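Local coordinates for ASCH domain-containing protein (Pyrococcus horikoshii, PDB 2Z0T) that is not functionally characterised but, as an ASCH-domain protein of the PUA-like superfamily, probably binds RNA, at residues M1-G6 with P36-I41; M5-E10 with E23-D28; L14-K19 with G45-K50; R55-F60 with V100-I105. One frame throughout, in Å; residues are numbered along the deposited sequence.

Contact 1 of 4, residues M1-G6 with P36-I41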
loop_
_atom_site.group_PDB
_atom_site.type_symbol
_atom_site.label_atom_id
_atom_site.label_comp_id
_atom_site.label_asym_id
_atom_site.label_seq_id
_atom_site.Cartn_x
_atom_site.Cartn_y
_atom_site.Cartn_z
ATOM N N MET A 1 12.302 -1.506 -12.875
ATOM C CA MET A 1 12.908 -2.109 -11.652
ATOM C C MET A 1 11.929 -3.066 -10.981
ATOM O O MET A 1 10.715 -2.922 -11.122
ATOM C CB MET A 1 13.289 -1.011 -10.657
ATOM C CG MET A 1 14.313 -0.011 -11.168
ATOM S SD MET A 1 15.921 -0.762 -11.469
ATOM C CE MET A 1 16.540 -0.921 -9.794
ATOM N N LYS A 2 12.464 -4.049 -10.262
ATOM C CA LYS A 2 11.642 -5.019 -9.541
ATOM C C LYS A 2 11.962 -4.867 -8.060
ATOM O O LYS A 2 13.123 -4.961 -7.656
ATOM C CB LYS A 2 11.957 -6.448 -9.988
ATOM C CG LYS A 2 11.612 -6.741 -11.433
ATOM C CD LYS A 2 11.975 -8.172 -11.804
ATOM C CE LYS A 2 11.645 -8.465 -13.258
ATOM N NZ LYS A 2 12.053 -9.843 -13.651
ATOM N N TRP A 3 10.934 -4.632 -7.256
ATOM C CA TRP A 3 11.123 -4.448 -5.823
ATOM C C TRP A 3 10.498 -5.573 -5.017
ATOM O O TRP A 3 9.462 -6.112 -5.390
ATOM C CB TRP A 3 10.513 -3.123 -5.382
ATOM C CG TRP A 3 10.938 -1.980 -6.235
ATOM C CD1 TRP A 3 10.206 -1.365 -7.207
ATOM C CD2 TRP A 3 12.215 -1.336 -6.221
ATOM N NE1 TRP A 3 10.951 -0.373 -7.804
ATOM C CE2 TRP A 3 12.188 -0.335 -7.217
ATOM C CE3 TRP A 3 13.383 -1.509 -5.464
ATOM C CZ2 TRP A 3 13.286 0.493 -7.477
ATOM C CZ3 TRP A 3 14.475 -0.686 -5.723
ATOM C CH2 TRP A 3 14.417 0.303 -6.723
ATOM N N GLU A 4 11.134 -5.918 -3.906
ATOM C CA GLU A 4 10.628 -6.972 -3.039
ATOM C C GLU A 4 10.171 -6.393 -1.713
ATOM O O GLU A 4 10.857 -5.561 -1.124
ATOM C CB GLU A 4 11.715 -8.008 -2.755
ATOM C CG GLU A 4 12.211 -8.772 -3.957
ATOM C CD GLU A 4 13.332 -9.727 -3.592
ATOM O OE1 GLU A 4 13.121 -10.567 -2.691
ATOM O OE2 GLU A 4 14.417 -9.635 -4.201
ATOM N N MET A 5 9.005 -6.820 -1.249
ATOM C CA MET A 5 8.509 -6.375 0.040
ATOM C C MET A 5 7.487 -7.357 0.589
ATOM O O MET A 5 6.830 -8.086 -0.161
ATOM C CB MET A 5 7.949 -4.937 -0.028
ATOM C CG MET A 5 6.888 -4.638 -1.068
ATOM S SD MET A 5 6.489 -2.839 -1.113
ATOM C CE MET A 5 7.585 -2.260 -2.386
ATOM N N GLY A 6 7.393 -7.404 1.912
ATOM C CA GLY A 6 6.468 -8.316 2.551
ATOM C C GLY A 6 5.031 -7.852 2.449
ATOM O O GLY A 6 4.759 -6.668 2.241
ATOM N N PRO A 36 5.895 4.253 -11.701
ATOM C CA PRO A 36 5.003 3.468 -12.553
ATOM C C PRO A 36 5.837 2.727 -13.596
ATOM O O PRO A 36 6.771 3.292 -14.168
ATOM C CB PRO A 36 4.091 4.531 -13.166
ATOM C CG PRO A 36 3.973 5.525 -12.060
ATOM C CD PRO A 36 5.414 5.642 -11.581
ATOM N N GLY A 37 5.509 1.461 -13.825
ATOM C CA GLY A 37 6.262 0.665 -14.779
ATOM C C GLY A 37 7.089 -0.379 -14.049
ATOM O O GLY A 37 7.474 -1.397 -14.627
ATOM N N ASP A 38 7.372 -0.122 -12.774
ATOM C CA ASP A 38 8.144 -1.056 -11.958
ATOM C C ASP A 38 7.276 -2.240 -11.563
ATOM O O ASP A 38 6.058 -2.210 -11.715
ATOM C CB ASP A 38 8.643 -0.388 -10.672
ATOM C CG ASP A 38 9.747 0.611 -10.914
ATOM O OD1 ASP A 38 10.258 0.682 -12.051
ATOM O OD2 ASP A 38 10.110 1.325 -9.952
ATOM N N ILE A 39 7.921 -3.272 -11.037
ATOM C CA ILE A 39 7.238 -4.473 -10.590
ATOM C C ILE A 39 7.517 -4.698 -9.108
ATOM O O ILE A 39 8.626 -4.443 -8.633
ATOM C CB ILE A 39 7.730 -5.721 -11.363
ATOM C CG1 ILE A 39 7.369 -5.597 -12.844
ATOM C CG2 ILE A 39 7.136 -6.988 -10.752
ATOM C CD1 ILE A 39 5.885 -5.425 -13.099
ATOM N N ILE A 40 6.509 -5.160 -8.377
ATOM C CA ILE A 40 6.698 -5.458 -6.964
ATOM C C ILE A 40 6.443 -6.939 -6.723
ATOM O O ILE A 40 5.419 -7.480 -7.139
ATOM C CB ILE A 40 5.758 -4.630 -6.056
ATOM C CG1 ILE A 40 6.130 -3.146 -6.136
ATOM C CG2 ILE A 40 5.877 -5.111 -4.608
ATOM C CD1 ILE A 40 5.200 -2.240 -5.349
ATOM N N ILE A 41 7.400 -7.596 -6.077
ATOM C CA ILE A 41 7.280 -9.012 -5.747
ATOM C C ILE A 41 6.921 -9.054 -4.267
ATOM O O ILE A 41 7.731 -8.679 -3.416
ATOM C CB ILE A 41 8.616 -9.762 -5.962
ATOM C CG1 ILE A 41 9.103 -9.566 -7.398
ATOM C CG2 ILE A 41 8.435 -11.246 -5.658
ATOM C CD1 ILE A 41 8.147 -10.083 -8.454
HETATM O O HOH W 1 9.821 -2.777 -14.805
#
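M1 and W3 hold D38 by both of its carboxylate oxygens. The terminal amino group, M1 N, makes a salt bridge to D38 OD1 at 3.1 Å. On the other branch, the indole W3 NE1 donates to D38 OD2 over 2.9 Å; the oxygen lies in the plane of the indole, and the N-H points at it almost perfectly straight (178°). Ring and carboxylate planes stand 59° apart, and OD2, like OD1, is met from above the carboxylate plane. OD2 also accepts from the backbone N of K35, which ties the aspartate into the turn leading to its strand.

Beyond D38 the two strands run parallel, and the backbone pairing is regular. I39 N donates to M1 O and W3 N to I39 O, then I41 N to W3 O at 2.6 Å and M5 N to I41 O at 3.1 Å. K2 and E4 turn their backbone N-H and C=O groups away from this partner; E4 O is taken by K30 NZ. A water bound to G37 O also lies near M1 N, at a long, weak distance.

On the face of the sheet that carries W3 and I40, M5 CG rests 3.7 Å from I40 CG2, and chi1 of 54° wedges that CG between the backbone N and carbonyl carbon. The N-terminal amine, presumably protonated, therefore appears to be an integral part of the structure, pinned to D38 where edge strand 2-5 begins.

Contact 2 of 4, residues M5-E10 with E23-D28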
loop_
_atom_site.group_PDB
_atom_site.type_symbol
_atom_site.label_atom_id
_atom_site.label_comp_id
_atom_site.label_asym_id
_atom_site.label_seq_id
_atom_site.Cartn_x
_atom_site.Cartn_y
_atom_site.Cartn_z
ATOM N N MET A 5 9.005 -6.820 -1.249
ATOM C CA MET A 5 8.509 -6.375 0.040
ATOM C C MET A 5 7.487 -7.357 0.589
ATOM O O MET A 5 6.830 -8.086 -0.161
ATOM C CB MET A 5 7.949 -4.937 -0.028
ATOM C CG MET A 5 6.888 -4.638 -1.068
ATOM S SD MET A 5 6.489 -2.839 -1.113
ATOM C CE MET A 5 7.585 -2.260 -2.386
ATOM N N GLY A 6 7.393 -7.404 1.912
ATOM C CA GLY A 6 6.468 -8.316 2.551
ATOM C C GLY A 6 5.031 -7.852 2.449
ATOM O O GLY A 6 4.759 -6.668 2.241
ATOM N N LEU A 7 4.110 -8.794 2.586
ATOM C CA LEU A 7 2.688 -8.490 2.530
ATOM C C LEU A 7 1.915 -9.566 3.275
ATOM O O LEU A 7 2.123 -10.758 3.046
ATOM C CB LEU A 7 2.213 -8.425 1.079
ATOM C CG LEU A 7 0.764 -7.970 0.888
ATOM C CD1 LEU A 7 0.629 -6.503 1.301
ATOM C CD2 LEU A 7 0.356 -8.154 -0.569
ATOM N N GLN A 8 1.029 -9.145 4.172
ATOM C CA GLN A 8 0.229 -10.091 4.937
ATOM C C GLN A 8 -0.668 -10.911 4.019
ATOM O O GLN A 8 -1.155 -10.424 2.999
ATOM C CB GLN A 8 -0.610 -9.356 5.986
ATOM C CG GLN A 8 0.221 -8.804 7.131
ATOM C CD GLN A 8 -0.624 -8.246 8.262
ATOM O OE1 GLN A 8 -0.106 -7.915 9.329
ATOM N NE2 GLN A 8 -1.929 -8.135 8.034
ATOM N N GLU A 9 -0.885 -12.166 4.395
ATOM C CA GLU A 9 -1.695 -13.080 3.607
ATOM C C GLU A 9 -3.063 -12.557 3.185
ATOM O O GLU A 9 -3.452 -12.710 2.026
ATOM C CB GLU A 9 -1.872 -14.396 4.366
ATOM C CG GLU A 9 -2.671 -15.445 3.613
ATOM C CD GLU A 9 -2.790 -16.749 4.380
ATOM O OE1 GLU A 9 -1.741 -17.346 4.706
ATOM O OE2 GLU A 9 -3.931 -17.177 4.658
ATOM N N GLU A 10 -3.794 -11.944 4.112
ATOM C CA GLU A 10 -5.129 -11.450 3.793
ATOM C C GLU A 10 -5.134 -10.453 2.644
ATOM O O GLU A 10 -6.107 -10.373 1.896
ATOM C CB GLU A 10 -5.804 -10.826 5.026
ATOM C CG GLU A 10 -5.266 -9.469 5.457
ATOM C CD GLU A 10 -6.216 -8.745 6.407
ATOM O OE1 GLU A 10 -7.362 -8.452 6.001
ATOM O OE2 GLU A 10 -5.820 -8.468 7.558
ATOM N N GLU A 23 -1.806 -0.209 -2.524
ATOM C CA GLU A 23 -0.998 -0.693 -1.416
ATOM C C GLU A 23 -0.429 0.544 -0.734
ATOM O O GLU A 23 0.301 1.321 -1.349
ATOM C CB GLU A 23 0.147 -1.588 -1.889
ATOM C CG GLU A 23 1.162 -1.936 -0.784
ATOM C CD GLU A 23 0.546 -2.666 0.409
ATOM O OE1 GLU A 23 -0.668 -2.954 0.384
ATOM O OE2 GLU A 23 1.283 -2.953 1.377
ATOM N N GLY A 24 -0.789 0.728 0.531
ATOM C CA GLY A 24 -0.299 1.871 1.278
ATOM C C GLY A 24 0.952 1.495 2.045
ATOM O O GLY A 24 1.018 0.420 2.639
ATOM N N ARG A 25 1.940 2.383 2.027
ATOM C CA ARG A 25 3.213 2.166 2.702
ATOM C C ARG A 25 3.754 3.501 3.187
ATOM O O ARG A 25 3.252 4.559 2.808
ATOM C CB ARG A 25 4.237 1.588 1.719
ATOM C CG ARG A 25 3.917 0.212 1.202
ATOM C CD ARG A 25 4.452 -0.852 2.129
ATOM N NE ARG A 25 3.841 -2.138 1.831
ATOM C CZ ARG A 25 4.405 -3.312 2.083
ATOM N NH1 ARG A 25 5.608 -3.371 2.639
ATOM N NH2 ARG A 25 3.757 -4.425 1.774
ATOM N N LEU A 26 4.778 3.449 4.032
ATOM C CA LEU A 26 5.422 4.674 4.475
ATOM C C LEU A 26 6.223 5.083 3.249
ATOM O O LEU A 26 6.796 4.227 2.570
ATOM C CB LEU A 26 6.391 4.411 5.628
ATOM C CG LEU A 26 5.818 4.327 7.041
ATOM C CD1 LEU A 26 6.920 3.924 8.010
ATOM C CD2 LEU A 26 5.227 5.676 7.427
ATOM N N TYR A 27 6.252 6.376 2.952
ATOM C CA TYR A 27 7.011 6.868 1.811
ATOM C C TYR A 27 8.450 6.991 2.308
ATOM O O TYR A 27 9.009 8.084 2.373
ATOM C CB TYR A 27 6.453 8.229 1.378
ATOM C CG TYR A 27 7.071 8.818 0.128
ATOM C CD1 TYR A 27 7.237 8.053 -1.029
ATOM C CD2 TYR A 27 7.441 10.163 0.085
ATOM C CE1 TYR A 27 7.753 8.618 -2.198
ATOM C CE2 TYR A 27 7.955 10.736 -1.077
ATOM C CZ TYR A 27 8.107 9.956 -2.213
ATOM O OH TYR A 27 8.612 10.521 -3.359
ATOM N N ASP A 28 9.033 5.850 2.674
ATOM C CA ASP A 28 10.394 5.808 3.196
ATOM C C ASP A 28 11.460 5.683 2.111
ATOM O O ASP A 28 11.159 5.730 0.918
ATOM C CB ASP A 28 10.538 4.660 4.203
ATOM C CG ASP A 28 10.034 3.337 3.660
ATOM O OD1 ASP A 28 10.186 3.091 2.447
ATOM O OD2 ASP A 28 9.492 2.535 4.451
#
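The R25 guanidinium meets the 5-10 segment through both its edge and one face. Along the edge, NH2 donates to G6 O over a short 2.5 Å, with the carbonyl oxygen lying in the guanidinium plane and the N-H aimed straight at it (178°). Over the face sits M5 SD, centred above the group and 3.8 Å from R25 CZ. A turn at chi2 (-87°) bends the arginine chain on its way to this position.

E23 fixes the rotation of the same group from within its own strand. Both R25 NE and NH2 grip the single oxygen E23 OE2 side-on, the NE bond being 2.7 Å and using the anti lone pair. The other oxygen of E23 has a salt bridge to K20, so the buried carboxylate is probably balanced by two positive charges, R25 and K20. L7 and E23 lie antiparallel, alongside one another, which brings the methyl L7 CD1 to 3.6 Å from E23 OE2; that methyl also lies near the guanidinium edge. F42 of strand 39-42 packs against M5, L7 and R25.

This buried arginine-carboxylate pair, bonded to the loop between strand 2-5 and helix 9-16, ties the two edge strands together, consistent with the closed, barrel-like sheet of the PUA-like fold.

Contact 3 of 4, residues L14-K19 with G45-K50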
loop_
_atom_site.group_PDB
_atom_site.type_symbol
_atom_site.label_atom_id
_atom_site.label_comp_id
_atom_site.label_asym_id
_atom_site.label_seq_id
_atom_site.Cartn_x
_atom_site.Cartn_y
_atom_site.Cartn_z
ATOM N N LEU A 14 -6.906 -10.372 -1.464
ATOM C CA LEU A 14 -7.708 -9.218 -1.866
ATOM C C LEU A 14 -7.186 -8.554 -3.134
ATOM O O LEU A 14 -7.964 -8.054 -3.947
ATOM C CB LEU A 14 -7.766 -8.199 -0.726
ATOM C CG LEU A 14 -8.603 -8.641 0.477
ATOM C CD1 LEU A 14 -8.364 -7.714 1.652
ATOM C CD2 LEU A 14 -10.076 -8.653 0.086
ATOM N N ILE A 15 -5.867 -8.545 -3.298
ATOM C CA ILE A 15 -5.263 -7.958 -4.486
ATOM C C ILE A 15 -5.521 -8.862 -5.691
ATOM O O ILE A 15 -5.880 -8.388 -6.766
ATOM C CB ILE A 15 -3.745 -7.763 -4.297
ATOM C CG1 ILE A 15 -3.497 -6.733 -3.189
ATOM C CG2 ILE A 15 -3.106 -7.313 -5.606
ATOM C CD1 ILE A 15 -2.025 -6.497 -2.879
ATOM N N LYS A 16 -5.341 -10.167 -5.507
ATOM C CA LYS A 16 -5.576 -11.117 -6.591
ATOM C C LYS A 16 -7.028 -11.043 -7.063
ATOM O O LYS A 16 -7.308 -11.161 -8.257
ATOM C CB LYS A 16 -5.279 -12.546 -6.129
ATOM C CG LYS A 16 -3.817 -12.835 -5.831
ATOM C CD LYS A 16 -3.638 -14.290 -5.409
ATOM C CE LYS A 16 -2.184 -14.622 -5.114
ATOM N NZ LYS A 16 -1.318 -14.482 -6.318
ATOM N N ALA A 17 -7.939 -10.840 -6.116
ATOM C CA ALA A 17 -9.369 -10.765 -6.411
ATOM C C ALA A 17 -9.801 -9.427 -7.012
ATOM O O ALA A 17 -10.953 -9.266 -7.417
ATOM C CB ALA A 17 -10.168 -11.053 -5.145
ATOM N N GLY A 18 -8.883 -8.466 -7.059
ATOM C CA GLY A 18 -9.203 -7.171 -7.634
ATOM C C GLY A 18 -9.897 -6.190 -6.708
ATOM O O GLY A 18 -10.327 -5.122 -7.151
ATOM N N LYS A 19 -10.007 -6.538 -5.429
ATOM C CA LYS A 19 -10.652 -5.660 -4.455
ATOM C C LYS A 19 -9.660 -4.627 -3.929
ATOM O O LYS A 19 -9.966 -3.440 -3.860
ATOM C CB LYS A 19 -11.214 -6.474 -3.290
ATOM C CG LYS A 19 -12.308 -7.446 -3.690
ATOM C CD LYS A 19 -12.843 -8.190 -2.479
ATOM C CE LYS A 19 -13.898 -9.213 -2.873
ATOM N NZ LYS A 19 -14.390 -9.980 -1.694
ATOM N N GLY A 45 7.433 -13.983 -3.493
ATOM C CA GLY A 45 6.893 -14.556 -4.712
ATOM C C GLY A 45 5.452 -15.028 -4.689
ATOM O O GLY A 45 4.963 -15.563 -5.685
ATOM N N LYS A 46 4.759 -14.841 -3.572
ATOM C CA LYS A 46 3.368 -15.263 -3.488
ATOM C C LYS A 46 2.471 -14.426 -4.397
ATOM O O LYS A 46 1.361 -14.836 -4.744
ATOM C CB LYS A 46 2.876 -15.186 -2.042
ATOM C CG LYS A 46 3.471 -16.266 -1.155
ATOM C CD LYS A 46 2.933 -16.211 0.258
ATOM C CE LYS A 46 3.444 -17.398 1.068
ATOM N NZ LYS A 46 2.975 -17.356 2.478
ATOM N N LEU A 47 2.964 -13.259 -4.795
ATOM C CA LEU A 47 2.205 -12.371 -5.668
ATOM C C LEU A 47 3.113 -11.340 -6.325
ATOM O O LEU A 47 4.009 -10.791 -5.686
ATOM C CB LEU A 47 1.112 -11.651 -4.872
ATOM C CG LEU A 47 0.369 -10.527 -5.603
ATOM C CD1 LEU A 47 -0.462 -11.096 -6.750
ATOM C CD2 LEU A 47 -0.509 -9.790 -4.609
ATOM N N LYS A 48 2.878 -11.093 -7.609
ATOM C CA LYS A 48 3.650 -10.118 -8.368
ATOM C C LYS A 48 2.665 -9.100 -8.921
ATOM O O LYS A 48 1.604 -9.467 -9.416
ATOM C CB LYS A 48 4.384 -10.801 -9.523
ATOM C CG LYS A 48 5.313 -9.882 -10.292
ATOM C CD LYS A 48 5.808 -10.527 -11.581
ATOM C CE LYS A 48 6.529 -11.840 -11.324
ATOM N NZ LYS A 48 7.049 -12.422 -12.594
ATOM N N VAL A 49 3.004 -7.819 -8.827
ATOM C CA VAL A 49 2.118 -6.782 -9.335
ATOM C C VAL A 49 2.878 -5.737 -10.128
ATOM O O VAL A 49 4.084 -5.563 -9.955
ATOM C CB VAL A 49 1.366 -6.054 -8.189
ATOM C CG1 VAL A 49 0.532 -7.050 -7.393
ATOM C CG2 VAL A 49 2.364 -5.336 -7.283
ATOM N N LYS A 50 2.157 -5.053 -11.009
ATOM C CA LYS A 50 2.730 -3.983 -11.813
ATOM C C LYS A 50 2.337 -2.679 -11.126
ATOM O O LYS A 50 1.211 -2.553 -10.644
ATOM C CB LYS A 50 2.147 -4.007 -13.229
ATOM C CG LYS A 50 2.448 -2.756 -14.048
ATOM C CD LYS A 50 3.926 -2.623 -14.412
ATOM C CE LYS A 50 4.316 -3.604 -15.508
ATOM N NZ LYS A 50 5.685 -3.334 -16.031
#
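I15 and K16, in the last turn of helix 9-16, face L47 and V49 at the start of the long strand 47-57. The backbones stay well apart, the nearest pair of CA atoms, K16 and L47, being 7.9 Å from each other, so side chains bridge the gap. The helix finishes in a Schellman motif: K19 N bonds back to L14 O and G18 N to I15 O, with G18 at positive phi. On the strand side K46 and L47 together face F42, a classic beta bulge where the chain comes out of its turn.

L47 reaches the helix with both methyls. CD2 meets the branch methyl I15 CG2 at 3.7 Å, while CD1 lies beside the lysine chain, 3.5 Å from K16 NZ. With CG opposite its own backbone nitrogen (chi1 171°), the leucine fork lies between the two helix residues. K16 runs past it in the opposite direction, extended until chi4, where a bend (-63°) brings NZ to 3.1 Å from K46 O. This hydrogen bond lies in the plane of the carbonyl. Farther along the strand, V49 CG1 touches I15 CG2 at 4.1 Å, the two side chains lying nearly perpendicular. Replacing L47 with an alanine would probably open a gap beside I15 and leave the K16 chain without its apolar neighbour.

I12, one turn earlier in the helix, also packs on L47. From the next strand, I105 touches both I15 and V49, so the helix end lies against strands 47-57 and 100-107.

Contact 4 of 4, residues R55-F60 with V100-I105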
loop_
_atom_site.group_PDB
_atom_site.type_symbol
_atom_site.label_atom_id
_atom_site.label_comp_id
_atom_site.label_asym_id
_atom_site.label_seq_id
_atom_site.Cartn_x
_atom_site.Cartn_y
_atom_site.Cartn_z
ATOM N N ARG A 55 1.077 8.000 -5.564
ATOM C CA ARG A 55 0.510 9.226 -4.997
ATOM C C ARG A 55 0.938 9.335 -3.534
ATOM O O ARG A 55 0.705 8.425 -2.740
ATOM C CB ARG A 55 -1.018 9.212 -5.134
ATOM C CG ARG A 55 -1.474 9.204 -6.592
ATOM C CD ARG A 55 -2.986 9.172 -6.733
ATOM N NE ARG A 55 -3.558 7.846 -6.502
ATOM C CZ ARG A 55 -3.509 6.836 -7.368
ATOM N NH1 ARG A 55 -2.907 6.982 -8.545
ATOM N NH2 ARG A 55 -4.082 5.678 -7.059
ATOM N N VAL A 56 1.568 10.452 -3.184
ATOM C CA VAL A 56 2.078 10.653 -1.834
ATOM C C VAL A 56 1.251 11.615 -0.985
ATOM O O VAL A 56 0.815 12.669 -1.455
ATOM C CB VAL A 56 3.542 11.133 -1.887
ATOM C CG1 VAL A 56 4.130 11.202 -0.478
ATOM C CG2 VAL A 56 4.359 10.189 -2.752
ATOM N N TYR A 57 1.055 11.232 0.275
ATOM C CA TYR A 57 0.269 12.003 1.233
ATOM C C TYR A 57 1.068 12.275 2.503
ATOM O O TYR A 57 2.135 11.702 2.714
ATOM C CB TYR A 57 -1.003 11.226 1.580
ATOM C CG TYR A 57 -1.868 10.923 0.374
ATOM C CD1 TYR A 57 -2.795 11.854 -0.094
ATOM C CD2 TYR A 57 -1.728 9.722 -0.322
ATOM C CE1 TYR A 57 -3.564 11.594 -1.229
ATOM C CE2 TYR A 57 -2.490 9.454 -1.457
ATOM C CZ TYR A 57 -3.404 10.394 -1.904
ATOM O OH TYR A 57 -4.152 10.136 -3.028
ATOM N N SER A 58 0.551 13.159 3.353
ATOM C CA SER A 58 1.237 13.482 4.594
ATOM C C SER A 58 0.867 12.495 5.700
ATOM O O SER A 58 1.560 12.408 6.711
ATOM C CB SER A 58 0.881 14.904 5.043
ATOM O OG SER A 58 -0.478 14.978 5.431
ATOM N N SER A 59 -0.219 11.749 5.506
ATOM C CA SER A 59 -0.664 10.795 6.519
ATOM C C SER A 59 -1.512 9.662 5.955
ATOM O O SER A 59 -2.020 9.743 4.834
ATOM C CB SER A 59 -1.477 11.520 7.595
ATOM O OG SER A 59 -2.731 11.941 7.080
ATOM N N PHE A 60 -1.671 8.607 6.749
ATOM C CA PHE A 60 -2.481 7.470 6.342
ATOM C C PHE A 60 -3.944 7.890 6.266
ATOM O O PHE A 60 -4.686 7.433 5.402
ATOM C CB PHE A 60 -2.307 6.315 7.335
ATOM C CG PHE A 60 -0.973 5.627 7.226
ATOM C CD1 PHE A 60 -0.636 4.924 6.071
ATOM C CD2 PHE A 60 -0.045 5.705 8.258
ATOM C CE1 PHE A 60 0.612 4.310 5.944
ATOM C CE2 PHE A 60 1.206 5.098 8.143
ATOM C CZ PHE A 60 1.535 4.398 6.981
ATOM N N VAL A 100 3.252 9.315 3.537
ATOM C CA VAL A 100 2.666 8.033 3.158
ATOM C C VAL A 100 2.462 7.937 1.654
ATOM O O VAL A 100 2.086 8.915 1.010
ATOM C CB VAL A 100 1.304 7.844 3.860
ATOM C CG1 VAL A 100 0.641 6.557 3.399
ATOM C CG2 VAL A 100 1.508 7.834 5.370
ATOM N N VAL A 101 2.696 6.754 1.094
ATOM C CA VAL A 101 2.530 6.582 -0.339
ATOM C C VAL A 101 1.461 5.555 -0.699
ATOM O O VAL A 101 1.352 4.498 -0.072
ATOM C CB VAL A 101 3.873 6.186 -1.010
ATOM C CG1 VAL A 101 4.385 4.877 -0.434
ATOM C CG2 VAL A 101 3.693 6.073 -2.522
ATOM N N ALA A 102 0.647 5.900 -1.693
ATOM C CA ALA A 102 -0.390 5.008 -2.186
ATOM C C ALA A 102 0.154 4.464 -3.507
ATOM O O ALA A 102 0.339 5.214 -4.464
ATOM C CB ALA A 102 -1.689 5.772 -2.427
ATOM N N ILE A 103 0.433 3.169 -3.545
ATOM C CA ILE A 103 0.962 2.543 -4.754
ATOM C C ILE A 103 -0.183 1.867 -5.502
ATOM O O ILE A 103 -0.755 0.893 -5.014
ATOM C CB ILE A 103 2.033 1.484 -4.397
ATOM C CG1 ILE A 103 3.087 2.101 -3.472
ATOM C CG2 ILE A 103 2.680 0.947 -5.662
ATOM C CD1 ILE A 103 4.092 1.104 -2.941
ATOM N N GLU A 104 -0.527 2.392 -6.676
ATOM C CA GLU A 104 -1.604 1.817 -7.478
ATOM C C GLU A 104 -1.035 0.561 -8.118
ATOM O O GLU A 104 -0.052 0.630 -8.854
ATOM C CB GLU A 104 -2.060 2.795 -8.560
ATOM C CG GLU A 104 -3.348 2.373 -9.262
ATOM C CD GLU A 104 -3.722 3.303 -10.400
ATOM O OE1 GLU A 104 -3.495 4.522 -10.265
ATOM O OE2 GLU A 104 -4.252 2.817 -11.426
ATOM N N ILE A 105 -1.653 -0.581 -7.837
ATOM C CA ILE A 105 -1.151 -1.853 -8.345
ATOM C C ILE A 105 -2.137 -2.700 -9.142
ATOM O O ILE A 105 -3.356 -2.585 -8.988
ATOM C CB ILE A 105 -0.612 -2.704 -7.181
ATOM C CG1 ILE A 105 -1.711 -2.890 -6.129
ATOM C CG2 ILE A 105 0.598 -2.019 -6.557
ATOM C CD1 ILE A 105 -1.316 -3.766 -4.960
#
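R55 reaches across to E104 in a salt bridge between the two antiparallel strands. R55 NH1 donates to E104 OE1 at 3.1 Å, nearly along the oxygen's C-O axis and in the guanidinium plane; NH2 adds a weak second bond to the same oxygen. The carboxylate plane is turned 49° from the guanidinium. The arginine's stronger partner is E67, which makes a salt bridge to its NE and also takes the hydroxyl of Y57.

Two hydrogen-bonded pairs join the backbones. R55 and A102 exchange bonds both ways, and so do Y57 and V100, with Y57 N to V100 O at 2.6 Å. Between them, V56 and V101 form a non-hydrogen-bonded pair.

Packing continues on the side of R55 and Y57, where A102 CB meets the Y57 ring edge-on, 3.9 Å from CE2. V100 CG2 stands over the F60 ring, 3.5 Å from its centroid and only 6° off the normal, a CH-pi contact; CG1 lies 3.4 Å from F60 CD1. A serine in place of F60 would probably leave V100 CG2 without the ring face beneath it.

F60 opens helix 60-67, stacks on Y86 and touches L26, while across strand 100-107 the sheet continues into strand 22-26.

From the N terminus, contact 1 closes the first long loop by pairing strand 2-5 with strand 39-42. Contact 2 begins in the same part of the chain, sharing M5 and G6, and closes a shorter loop around helix 9-16 to reach strand 22-26. Contact 3 crosses both, linking the end of that helix to strand 47-57, which pairs with 39-42 through I40 and V49. Contact 4 follows contacts 1, 2 and 3 in series and brings strand 100-107 back beside 47-57 after a largely helical excursion. Backbone bonds from R25 and E23 to V101 and I103 join contacts 2 and 4, completing the sheet.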